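Local coordinates for photosystem II extrinsic protein V (PDB 1F1C), which serves as an extrinsic lumenal subunit of photosystem II, carries one covalently bound heme c and is thought to stabilise the oxygen-evolving complex, at residues R64-K75 with E107-L118; L1-P9 with A17-K25. All coordinates share one frame; numbering follows the deposited sequence.

Contact 1 (R64-K75 with E107-L118). With HEC (heme c), chain C.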
loop_
_atom_site.group_PDB
_atom_site.type_symbol
_atom_site.label_atom_id
_atom_site.label_comp_id
_atom_site.label_asym_id
_atom_site.label_seq_id
_atom_site.Cartn_x
_atom_site.Cartn_y
_atom_site.Cartn_z
ATOM N N ARG A 64 3.095 -5.354 -18.526
ATOM C CA ARG A 64 3.976 -6.045 -17.603
ATOM C C ARG A 64 4.026 -7.510 -18.009
ATOM O O ARG A 64 4.145 -8.391 -17.163
ATOM C CB ARG A 64 3.435 -5.908 -16.181
ATOM C CG ARG A 64 3.255 -4.464 -15.725
ATOM C CD ARG A 64 4.593 -3.733 -15.701
ATOM N NE ARG A 64 4.487 -2.392 -15.120
ATOM C CZ ARG A 64 5.530 -1.654 -14.756
ATOM N NH1 ARG A 64 6.765 -2.123 -14.907
ATOM N NH2 ARG A 64 5.336 -0.451 -14.236
ATOM N N ASP A 65 3.935 -7.758 -19.314
ATOM C CA ASP A 65 3.938 -9.118 -19.842
ATOM C C ASP A 65 5.274 -9.661 -20.348
ATOM O O ASP A 65 5.300 -10.561 -21.183
ATOM C CB ASP A 65 2.879 -9.259 -20.948
ATOM C CG ASP A 65 3.063 -8.251 -22.073
ATOM O OD1 ASP A 65 4.122 -7.583 -22.125
ATOM O OD2 ASP A 65 2.143 -8.133 -22.917
ATOM N N ASN A 66 6.375 -9.113 -19.849
ATOM C CA ASN A 66 7.712 -9.591 -20.208
ATOM C C ASN A 66 8.607 -9.451 -18.979
ATOM O O ASN A 66 8.370 -8.601 -18.121
ATOM C CB ASN A 66 8.312 -8.813 -21.393
ATOM C CG ASN A 66 8.396 -7.323 -21.142
ATOM O OD1 ASN A 66 7.440 -6.592 -21.372
ATOM N ND2 ASN A 66 9.538 -6.869 -20.662
ATOM N N ILE A 67 9.623 -10.297 -18.888
ATOM C CA ILE A 67 10.534 -10.292 -17.750
ATOM C C ILE A 67 11.060 -8.919 -17.333
ATOM O O ILE A 67 11.055 -8.581 -16.146
ATOM C CB ILE A 67 11.719 -11.235 -18.031
ATOM C CG1 ILE A 67 11.187 -12.670 -18.167
ATOM C CG2 ILE A 67 12.771 -11.107 -16.928
ATOM C CD1 ILE A 67 12.178 -13.652 -18.783
ATOM N N ALA A 68 11.514 -8.125 -18.300
ATOM C CA ALA A 68 12.044 -6.797 -17.985
ATOM C C ALA A 68 10.993 -5.911 -17.333
ATOM O O ALA A 68 11.273 -5.216 -16.349
ATOM C CB ALA A 68 12.581 -6.112 -19.255
ATOM N N ALA A 69 9.786 -5.938 -17.889
ATOM C CA ALA A 69 8.700 -5.122 -17.376
ATOM C C ALA A 69 8.329 -5.546 -15.972
ATOM O O ALA A 69 8.074 -4.700 -15.115
ATOM C CB ALA A 69 7.500 -5.225 -18.290
ATOM N N LEU A 70 8.315 -6.852 -15.728
ATOM C CA LEU A 70 7.969 -7.353 -14.405
ATOM C C LEU A 70 9.065 -6.990 -13.407
ATOM O O LEU A 70 8.786 -6.584 -12.273
ATOM C CB LEU A 70 7.757 -8.866 -14.445
ATOM C CG LEU A 70 6.420 -9.242 -15.100
ATOM C CD1 LEU A 70 6.277 -10.754 -15.159
ATOM C CD2 LEU A 70 5.271 -8.618 -14.302
ATOM N N VAL A 71 10.315 -7.122 -13.833
ATOM C CA VAL A 71 11.424 -6.781 -12.958
ATOM C C VAL A 71 11.363 -5.298 -12.595
ATOM O O VAL A 71 11.553 -4.934 -11.431
ATOM C CB VAL A 71 12.769 -7.107 -13.625
ATOM C CG1 VAL A 71 13.919 -6.588 -12.766
ATOM C CG2 VAL A 71 12.888 -8.607 -13.810
ATOM N N ASP A 72 11.076 -4.454 -13.588
ATOM C CA ASP A 72 10.970 -3.008 -13.382
ATOM C C ASP A 72 9.886 -2.713 -12.370
ATOM O O ASP A 72 10.053 -1.882 -11.468
ATOM C CB ASP A 72 10.608 -2.301 -14.693
ATOM C CG ASP A 72 10.367 -0.802 -14.511
ATOM O OD1 ASP A 72 9.333 -0.301 -15.002
ATOM O OD2 ASP A 72 11.210 -0.119 -13.887
ATOM N N TYR A 73 8.759 -3.396 -12.538
ATOM C CA TYR A 73 7.620 -3.213 -11.659
ATOM C C TYR A 73 7.974 -3.398 -10.189
ATOM O O TYR A 73 7.583 -2.587 -9.349
ATOM C CB TYR A 73 6.493 -4.183 -12.023
ATOM C CG TYR A 73 5.236 -3.856 -11.268
ATOM C CD1 TYR A 73 4.332 -2.905 -11.755
ATOM C CD2 TYR A 73 5.002 -4.410 -10.011
ATOM C CE1 TYR A 73 3.224 -2.514 -11.000
ATOM C CE2 TYR A 73 3.909 -4.019 -9.247
ATOM C CZ TYR A 73 3.023 -3.074 -9.746
ATOM O OH TYR A 73 1.934 -2.705 -8.991
ATOM N N ILE A 74 8.702 -4.467 -9.871
ATOM C CA ILE A 74 9.076 -4.726 -8.487
ATOM C C ILE A 74 10.065 -3.685 -7.999
ATOM O O ILE A 74 10.031 -3.282 -6.836
ATOM C CB ILE A 74 9.684 -6.120 -8.317
ATOM C CG1 ILE A 74 8.674 -7.164 -8.786
ATOM C CG2 ILE A 74 10.059 -6.345 -6.856
ATOM C CD1 ILE A 74 9.266 -8.554 -8.995
ATOM N N LYS A 75 10.946 -3.250 -8.889
ATOM C CA LYS A 75 11.921 -2.228 -8.536
ATOM C C LYS A 75 11.229 -0.867 -8.396
ATOM O O LYS A 75 11.619 -0.041 -7.567
ATOM C CB LYS A 75 13.000 -2.133 -9.619
ATOM C CG LYS A 75 13.910 -3.348 -9.701
ATOM C CD LYS A 75 14.715 -3.378 -10.994
ATOM C CE LYS A 75 15.627 -2.176 -11.142
ATOM N NZ LYS A 75 16.660 -2.131 -10.073
ATOM N N GLU A 107 18.516 -8.705 -8.030
ATOM C CA GLU A 107 18.056 -8.681 -9.413
ATOM C C GLU A 107 17.786 -10.098 -9.897
ATOM O O GLU A 107 16.805 -10.345 -10.598
ATOM C CB GLU A 107 19.116 -8.042 -10.307
ATOM C CG GLU A 107 19.223 -6.543 -10.144
ATOM C CD GLU A 107 18.036 -5.831 -10.737
ATOM O OE1 GLU A 107 17.920 -4.604 -10.543
ATOM O OE2 GLU A 107 17.220 -6.504 -11.405
ATOM N N ASP A 108 18.665 -11.024 -9.527
ATOM C CA ASP A 108 18.508 -12.415 -9.921
ATOM C C ASP A 108 17.146 -12.937 -9.487
ATOM O O ASP A 108 16.464 -13.630 -10.251
ATOM C CB ASP A 108 19.613 -13.262 -9.294
ATOM C CG ASP A 108 20.962 -13.029 -9.945
ATOM O OD1 ASP A 108 21.159 -13.486 -11.090
ATOM O OD2 ASP A 108 21.826 -12.378 -9.315
ATOM N N ASP A 109 16.751 -12.594 -8.259
ATOM C CA ASP A 109 15.466 -13.027 -7.728
ATOM C C ASP A 109 14.334 -12.380 -8.502
ATOM O O ASP A 109 13.338 -13.029 -8.812
ATOM C CB ASP A 109 15.322 -12.660 -6.251
ATOM C CG ASP A 109 16.404 -13.265 -5.395
ATOM O OD1 ASP A 109 16.599 -14.500 -5.436
ATOM O OD2 ASP A 109 17.061 -12.494 -4.673
ATOM N N LEU A 110 14.490 -11.100 -8.813
ATOM C CA LEU A 110 13.471 -10.374 -9.548
ATOM C C LEU A 110 13.247 -11.021 -10.895
ATOM O O LEU A 110 12.116 -11.132 -11.373
ATOM C CB LEU A 110 13.887 -8.911 -9.719
ATOM C CG LEU A 110 13.194 -7.938 -8.761
ATOM C CD1 LEU A 110 12.869 -8.619 -7.440
ATOM C CD2 LEU A 110 14.085 -6.722 -8.546
ATOM N N TYR A 111 14.345 -11.454 -11.488
ATOM C CA TYR A 111 14.340 -12.120 -12.782
ATOM C C TYR A 111 13.595 -13.464 -12.678
ATOM O O TYR A 111 12.816 -13.829 -13.566
ATOM C CB TYR A 111 15.795 -12.341 -13.211
ATOM C CG TYR A 111 15.997 -13.195 -14.446
ATOM C CD1 TYR A 111 15.979 -12.629 -15.722
ATOM C CD2 TYR A 111 16.280 -14.564 -14.331
ATOM C CE1 TYR A 111 16.255 -13.409 -16.860
ATOM C CE2 TYR A 111 16.551 -15.347 -15.454
ATOM C CZ TYR A 111 16.542 -14.762 -16.711
ATOM O OH TYR A 111 16.865 -15.526 -17.809
ATOM N N ASN A 112 13.843 -14.184 -11.583
ATOM C CA ASN A 112 13.231 -15.493 -11.327
ATOM C C ASN A 112 11.725 -15.375 -11.031
ATOM O O ASN A 112 10.902 -16.141 -11.561
ATOM C CB ASN A 112 13.932 -16.173 -10.136
ATOM C CG ASN A 112 15.430 -16.409 -10.376
ATOM O OD1 ASN A 112 16.204 -16.497 -9.428
ATOM N ND2 ASN A 112 15.829 -16.525 -11.634
ATOM N N VAL A 113 11.367 -14.419 -10.177
ATOM C CA VAL A 113 9.968 -14.230 -9.833
ATOM C C VAL A 113 9.211 -13.871 -11.109
ATOM O O VAL A 113 8.085 -14.332 -11.318
ATOM C CB VAL A 113 9.781 -13.102 -8.783
ATOM C CG1 VAL A 113 8.321 -13.036 -8.342
ATOM C CG2 VAL A 113 10.667 -13.357 -7.589
ATOM N N ALA A 114 9.838 -13.062 -11.960
ATOM C CA ALA A 114 9.229 -12.647 -13.222
ATOM C C ALA A 114 8.956 -13.863 -14.110
ATOM O O ALA A 114 7.903 -13.967 -14.742
ATOM C CB ALA A 114 10.148 -11.656 -13.942
ATOM N N GLY A 115 9.919 -14.780 -14.159
ATOM C CA GLY A 115 9.744 -15.973 -14.957
ATOM C C GLY A 115 8.647 -16.831 -14.360
ATOM O O GLY A 115 7.831 -17.408 -15.083
ATOM N N TYR A 116 8.630 -16.923 -13.034
ATOM C CA TYR A 116 7.618 -17.714 -12.336
ATOM C C TYR A 116 6.220 -17.191 -12.660
ATOM O O TYR A 116 5.346 -17.945 -13.098
ATOM C CB TYR A 116 7.840 -17.654 -10.816
ATOM C CG TYR A 116 6.724 -18.299 -10.031
ATOM C CD1 TYR A 116 6.519 -19.674 -10.081
ATOM C CD2 TYR A 116 5.845 -17.528 -9.273
ATOM C CE1 TYR A 116 5.463 -20.269 -9.399
ATOM C CE2 TYR A 116 4.791 -18.111 -8.585
ATOM C CZ TYR A 116 4.605 -19.481 -8.655
ATOM O OH TYR A 116 3.554 -20.065 -7.985
ATOM N N ILE A 117 6.012 -15.897 -12.432
ATOM C CA ILE A 117 4.723 -15.280 -12.704
ATOM C C ILE A 117 4.251 -15.584 -14.123
ATOM O O ILE A 117 3.111 -15.995 -14.316
ATOM C CB ILE A 117 4.779 -13.737 -12.504
ATOM C CG1 ILE A 117 4.944 -13.407 -11.006
ATOM C CG2 ILE A 117 3.516 -13.091 -13.101
ATOM C CD1 ILE A 117 5.118 -11.900 -10.672
ATOM N N LEU A 118 5.132 -15.395 -15.106
ATOM C CA LEU A 118 4.794 -15.633 -16.513
ATOM C C LEU A 118 4.588 -17.109 -16.840
ATOM O O LEU A 118 3.948 -17.452 -17.839
ATOM C CB LEU A 118 5.888 -15.069 -17.435
ATOM C CG LEU A 118 6.241 -13.576 -17.352
ATOM C CD1 LEU A 118 7.439 -13.310 -18.258
ATOM C CD2 LEU A 118 5.058 -12.716 -17.756
HETATM FE FE HEC C . 1.572 -6.710 -6.020
HETATM C CHA HEC C . -0.120 -5.078 -8.472
HETATM C CHB HEC C . 3.638 -8.150 -8.454
HETATM C CHC HEC C . 3.482 -8.227 -3.643
HETATM C CHD HEC C . -0.701 -5.722 -3.720
HETATM N NA HEC C . 1.764 -6.575 -7.998
HETATM C C1A HEC C . 0.986 -5.840 -8.852
HETATM C C2A HEC C . 1.395 -6.085 -10.209
HETATM C C3A HEC C . 2.428 -6.927 -10.207
HETATM C C4A HEC C . 2.631 -7.269 -8.843
HETATM C CMA HEC C . 3.357 -7.292 -11.353
HETATM C CAA HEC C . 0.804 -5.473 -11.435
HETATM C CBA HEC C . -0.368 -6.338 -11.820
HETATM C CGA HEC C . -0.928 -5.950 -13.159
HETATM O O1A HEC C . -0.438 -4.961 -13.737
HETATM O O2A HEC C . -1.855 -6.630 -13.631
HETATM N NB HEC C . 3.196 -7.886 -6.034
HETATM C C1B HEC C . 3.910 -8.415 -7.135
HETATM C C2B HEC C . 5.057 -9.151 -6.720
HETATM C C3B HEC C . 5.093 -9.060 -5.375
HETATM C C4B HEC C . 3.913 -8.342 -4.949
HETATM C CMB HEC C . 6.044 -9.913 -7.589
HETATM C CAB HEC C . 6.117 -9.547 -4.564
HETATM C CBB HEC C . 7.431 -9.049 -4.649
HETATM N NC HEC C . 1.399 -6.952 -4.116
HETATM C C1C HEC C . 2.268 -7.626 -3.274
HETATM C C2C HEC C . 1.804 -7.606 -1.928
HETATM C C3C HEC C . 0.664 -6.856 -1.908
HETATM C C4C HEC C . 0.393 -6.490 -3.301
HETATM C CMC HEC C . 2.420 -8.346 -0.742
HETATM C CAC HEC C . -0.149 -6.638 -0.766
HETATM C CBC HEC C . 0.357 -5.990 0.402
HETATM N ND HEC C . -0.029 -5.580 -6.070
HETATM C C1D HEC C . -0.840 -5.226 -5.015
HETATM C C2D HEC C . -1.894 -4.366 -5.433
HETATM C C3D HEC C . -1.728 -4.188 -6.759
HETATM C C4D HEC C . -0.588 -4.964 -7.165
HETATM C CMD HEC C . -3.111 -3.927 -4.587
HETATM C CAD HEC C . -2.539 -3.258 -7.669
HETATM C CBD HEC C . -1.979 -1.837 -7.693
HETATM C CGD HEC C . -2.729 -0.921 -8.657
HETATM O O1D HEC C . -2.652 -1.128 -9.882
HETATM O O2D HEC C . -3.407 0.013 -8.185
#

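Contact 2 (L1-P9 with A17-K25)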
loop_
_atom_site.group_PDB
_atom_site.type_symbol
_atom_site.label_atom_id
_atom_site.label_comp_id
_atom_site.label_asym_id
_atom_site.label_seq_id
_atom_site.Cartn_x
_atom_site.Cartn_y
_atom_site.Cartn_z
ATOM N N LEU A 1 8.636 -30.303 -17.998
ATOM C CA LEU A 1 8.600 -28.859 -18.369
ATOM C C LEU A 1 9.606 -28.583 -19.489
ATOM O O LEU A 1 10.757 -28.227 -19.232
ATOM C CB LEU A 1 8.928 -27.998 -17.145
ATOM C CG LEU A 1 8.548 -26.516 -17.217
ATOM C CD1 LEU A 1 7.045 -26.367 -17.444
ATOM C CD2 LEU A 1 8.953 -25.834 -15.922
ATOM N N THR A 2 9.157 -28.754 -20.732
ATOM C CA THR A 2 10.001 -28.541 -21.906
ATOM C C THR A 2 10.609 -27.144 -21.928
ATOM O O THR A 2 10.138 -26.238 -21.239
ATOM C CB THR A 2 9.208 -28.722 -23.223
ATOM O OG1 THR A 2 8.320 -27.613 -23.409
ATOM C CG2 THR A 2 8.395 -30.004 -23.185
ATOM N N GLU A 3 11.653 -26.977 -22.734
ATOM C CA GLU A 3 12.324 -25.692 -22.857
ATOM C C GLU A 3 11.391 -24.690 -23.527
ATOM O O GLU A 3 11.620 -23.480 -23.482
ATOM C CB GLU A 3 13.602 -25.840 -23.683
ATOM C CG GLU A 3 14.626 -26.777 -23.071
ATOM C CD GLU A 3 15.959 -26.723 -23.790
ATOM O OE1 GLU A 3 16.564 -25.631 -23.841
ATOM O OE2 GLU A 3 16.403 -27.773 -24.307
ATOM N N GLU A 4 10.333 -25.206 -24.146
ATOM C CA GLU A 4 9.358 -24.366 -24.825
ATOM C C GLU A 4 8.526 -23.564 -23.823
ATOM O O GLU A 4 8.401 -22.343 -23.936
ATOM C CB GLU A 4 8.438 -25.232 -25.688
ATOM C CG GLU A 4 7.400 -24.436 -26.458
ATOM C CD GLU A 4 8.020 -23.289 -27.235
ATOM O OE1 GLU A 4 8.917 -23.548 -28.070
ATOM O OE2 GLU A 4 7.612 -22.129 -27.005
ATOM N N LEU A 5 7.956 -24.252 -22.842
ATOM C CA LEU A 5 7.147 -23.584 -21.839
ATOM C C LEU A 5 7.989 -22.584 -21.066
ATOM O O LEU A 5 7.474 -21.581 -20.566
ATOM C CB LEU A 5 6.555 -24.606 -20.869
ATOM C CG LEU A 5 5.544 -25.599 -21.450
ATOM C CD1 LEU A 5 5.196 -26.620 -20.388
ATOM C CD2 LEU A 5 4.287 -24.870 -21.930
ATOM N N ARG A 6 9.286 -22.861 -20.986
ATOM C CA ARG A 6 10.219 -22.016 -20.257
ATOM C C ARG A 6 10.829 -20.904 -21.106
ATOM O O ARG A 6 11.848 -20.327 -20.735
ATOM C CB ARG A 6 11.317 -22.884 -19.639
ATOM C CG ARG A 6 10.792 -23.818 -18.546
ATOM C CD ARG A 6 11.598 -25.100 -18.435
ATOM N NE ARG A 6 13.014 -24.849 -18.194
ATOM C CZ ARG A 6 13.992 -25.273 -18.991
ATOM N NH1 ARG A 6 13.711 -25.974 -20.086
ATOM N NH2 ARG A 6 15.253 -24.995 -18.695
ATOM N N THR A 7 10.198 -20.611 -22.240
ATOM C CA THR A 7 10.650 -19.546 -23.130
ATOM C C THR A 7 9.707 -18.362 -22.907
ATOM O O THR A 7 8.512 -18.473 -23.172
ATOM C CB THR A 7 10.564 -19.955 -24.621
ATOM O OG1 THR A 7 11.394 -21.100 -24.868
ATOM C CG2 THR A 7 11.033 -18.817 -25.507
ATOM N N PHE A 8 10.234 -17.240 -22.417
ATOM C CA PHE A 8 9.400 -16.073 -22.171
ATOM C C PHE A 8 9.958 -14.850 -22.865
ATOM O O PHE A 8 11.119 -14.829 -23.265
ATOM C CB PHE A 8 9.320 -15.759 -20.675
ATOM C CG PHE A 8 9.194 -16.965 -19.809
ATOM C CD1 PHE A 8 10.328 -17.613 -19.340
ATOM C CD2 PHE A 8 7.940 -17.476 -19.481
ATOM C CE1 PHE A 8 10.220 -18.757 -18.557
ATOM C CE2 PHE A 8 7.819 -18.623 -18.696
ATOM C CZ PHE A 8 8.960 -19.265 -18.233
ATOM N N PRO A 9 9.129 -13.811 -23.026
ATOM C CA PRO A 9 9.603 -12.593 -23.675
ATOM C C PRO A 9 10.434 -11.910 -22.593
ATOM O O PRO A 9 9.925 -11.655 -21.500
ATOM C CB PRO A 9 8.317 -11.815 -23.957
ATOM C CG PRO A 9 7.218 -12.826 -23.809
ATOM C CD PRO A 9 7.696 -13.717 -22.716
ATOM N N ALA A 17 13.826 -15.503 -23.991
ATOM C CA ALA A 17 14.825 -16.006 -23.063
ATOM C C ALA A 17 14.349 -17.345 -22.526
ATOM O O ALA A 17 13.169 -17.536 -22.241
ATOM C CB ALA A 17 15.019 -15.033 -21.919
ATOM N N VAL A 18 15.264 -18.284 -22.391
ATOM C CA VAL A 18 14.895 -19.581 -21.875
ATOM C C VAL A 18 15.407 -19.667 -20.450
ATOM O O VAL A 18 16.611 -19.691 -20.223
ATOM C CB VAL A 18 15.509 -20.707 -22.719
ATOM C CG1 VAL A 18 14.962 -22.055 -22.264
ATOM C CG2 VAL A 18 15.204 -20.470 -24.196
ATOM N N LEU A 19 14.500 -19.679 -19.485
ATOM C CA LEU A 19 14.919 -19.774 -18.098
ATOM C C LEU A 19 15.083 -21.224 -17.692
ATOM O O LEU A 19 14.410 -22.107 -18.213
ATOM C CB LEU A 19 13.906 -19.102 -17.168
ATOM C CG LEU A 19 14.046 -17.590 -17.009
ATOM C CD1 LEU A 19 13.791 -16.908 -18.347
ATOM C CD2 LEU A 19 13.065 -17.099 -15.951
ATOM N N SER A 20 15.993 -21.467 -16.762
ATOM C CA SER A 20 16.210 -22.820 -16.283
ATOM C C SER A 20 15.092 -23.106 -15.295
ATOM O O SER A 20 14.530 -22.189 -14.696
ATOM C CB SER A 20 17.551 -22.931 -15.557
ATOM O OG SER A 20 17.455 -22.364 -14.258
ATOM N N LEU A 21 14.773 -24.379 -15.130
ATOM C CA LEU A 21 13.740 -24.777 -14.198
ATOM C C LEU A 21 14.174 -24.367 -12.798
ATOM O O LEU A 21 13.354 -23.936 -11.992
ATOM C CB LEU A 21 13.519 -26.294 -14.270
ATOM C CG LEU A 21 12.512 -26.871 -13.267
ATOM C CD1 LEU A 21 11.199 -26.098 -13.361
ATOM C CD2 LEU A 21 12.294 -28.345 -13.542
ATOM N N LYS A 22 15.469 -24.481 -12.518
ATOM C CA LYS A 22 15.989 -24.117 -11.204
ATOM C C LYS A 22 15.633 -22.680 -10.831
ATOM O O LYS A 22 15.206 -22.410 -9.708
ATOM C CB LYS A 22 17.510 -24.296 -11.164
ATOM C CG LYS A 22 18.108 -24.138 -9.772
ATOM C CD LYS A 22 19.615 -24.398 -9.758
ATOM C CE LYS A 22 20.410 -23.227 -10.328
ATOM N NZ LYS A 22 20.291 -21.993 -9.494
ATOM N N GLU A 23 15.804 -21.760 -11.776
ATOM C CA GLU A 23 15.508 -20.353 -11.536
ATOM C C GLU A 23 14.037 -20.155 -11.205
ATOM O O GLU A 23 13.686 -19.355 -10.333
ATOM C CB GLU A 23 15.885 -19.521 -12.759
ATOM C CG GLU A 23 17.375 -19.545 -13.073
ATOM C CD GLU A 23 17.707 -18.852 -14.379
ATOM O OE1 GLU A 23 17.170 -19.273 -15.427
ATOM O OE2 GLU A 23 18.499 -17.887 -14.355
ATOM N N ILE A 24 13.177 -20.886 -11.903
ATOM C CA ILE A 24 11.747 -20.794 -11.670
ATOM C C ILE A 24 11.390 -21.306 -10.275
ATOM O O ILE A 24 10.492 -20.764 -9.626
ATOM C CB ILE A 24 10.968 -21.584 -12.741
ATOM C CG1 ILE A 24 11.224 -20.967 -14.118
ATOM C CG2 ILE A 24 9.488 -21.560 -12.437
ATOM C CD1 ILE A 24 10.649 -21.772 -15.258
ATOM N N LYS A 25 12.085 -22.346 -9.814
ATOM C CA LYS A 25 11.838 -22.894 -8.481
ATOM C C LYS A 25 12.138 -21.800 -7.474
ATOM O O LYS A 25 11.436 -21.652 -6.476
ATOM C CB LYS A 25 12.760 -24.086 -8.194
ATOM C CG LYS A 25 12.358 -25.410 -8.839
ATOM C CD LYS A 25 11.094 -25.978 -8.209
ATOM C CE LYS A 25 10.766 -27.361 -8.766
ATOM N NZ LYS A 25 9.494 -27.910 -8.207
#

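Contact 1 (R64-K75 with E107-L118)
The Y111 ring meets I67 obliquely, its CD1 3.7 Å from I67 CG2. The Y73 ring lies with one face over heme ring A, CE2 3.4 Å from C2A of the heme. R64 CZ sits at the edge of that ring, in its plane. In turn, Y73 CD1 lies above one face of the R64 guanidinium, displaced from its middle. R64 NH1 donates a hydrogen bond to A69 O and forms a salt bridge with D72 OD1. An alanine in place of Y73 is likely to leave ring A without this cover and the guanidinium without the ring on its face. The axes of helix segments 67-75 and 107-118 approach to 8.6 Å, with 122° between their directions, in the alpha-helical cytochrome c fold around the heme. L70 and L118 reach tip to tip, CD1 to CD2. A114 offers only a methyl, so L70 CB comes within 3.7 Å of its CB. The I74 and L110 side chains run past one another, pointing opposite ways, with I74 CG2 3.7 Å from L110 CD1. I74 CD1 and I117 CD1 both touch the heme methyl CMB. The K75 chain bends at chi3 and chi4 (61° and 63°), which brings NZ 2.8 Å from E107 OE1 in a salt bridge.

Contact 2 (L1-P9 with A17-K25)
A17 pairs with F8 in a short antiparallel beta hairpin, strands 7-9 and 16-18. It is a hydrogen-bonded pair: A17 N gives to F8 O at 2.9 Å, and F8 N gives back to A17 O. V18 faces T7 in the non-hydrogen-bonded pair. Its CG2 lies 3.9 Å from T7 OG1, and its CG1 packs on the backbone O of E3. The T7 hydroxyl itself donates to E3 O, a bond that spans the type I turn from E4 to T7. L19 N continues the ladder past the strand with a 3.0 Å bond to R6 O. The L19 side chain crosses F8 at about a right angle, its CD1 at the edge of the ring, 3.7 Å from CD1 of F8. S20 is the N-cap of helix 21-34 and forms a capping box with E23. S20 OG accepts from E23 N, and E23 OE1 takes S20 N on its anti lone pair. The R6 chain bends at chi3 (57°), and the guanidinium turns its edge to this helix start, with S20 CA and L21 N near its plane. L21 CD1 meets L1 CD2 at 3.4 Å, a tight contact between two exposed side chains. I24 CD1 comes to the edge of the F8 ring and touches R6 CG at 3.9 Å.

The centre of contact 1 is about 5 Å from that of the chain, in the core beside the heme, where it lines part of the pocket. The centre of contact 2 is about 15 Å out, nearer the surface, at the N-terminal end of the fold. Contact 1 joins two helices almost wholly by apolar side chains, with one salt bridge, K75 to E107, at its end. Contact 2 depends more on backbone bonds and a helix cap, with smaller apolar patches. They share no segment but touch each other. I67 N probably bonds to P9 O at 3.0 Å, which joins helix 67-75 to strand 7-9. F8 and L19 pack on I67, and E23 packs against Y111 and N112.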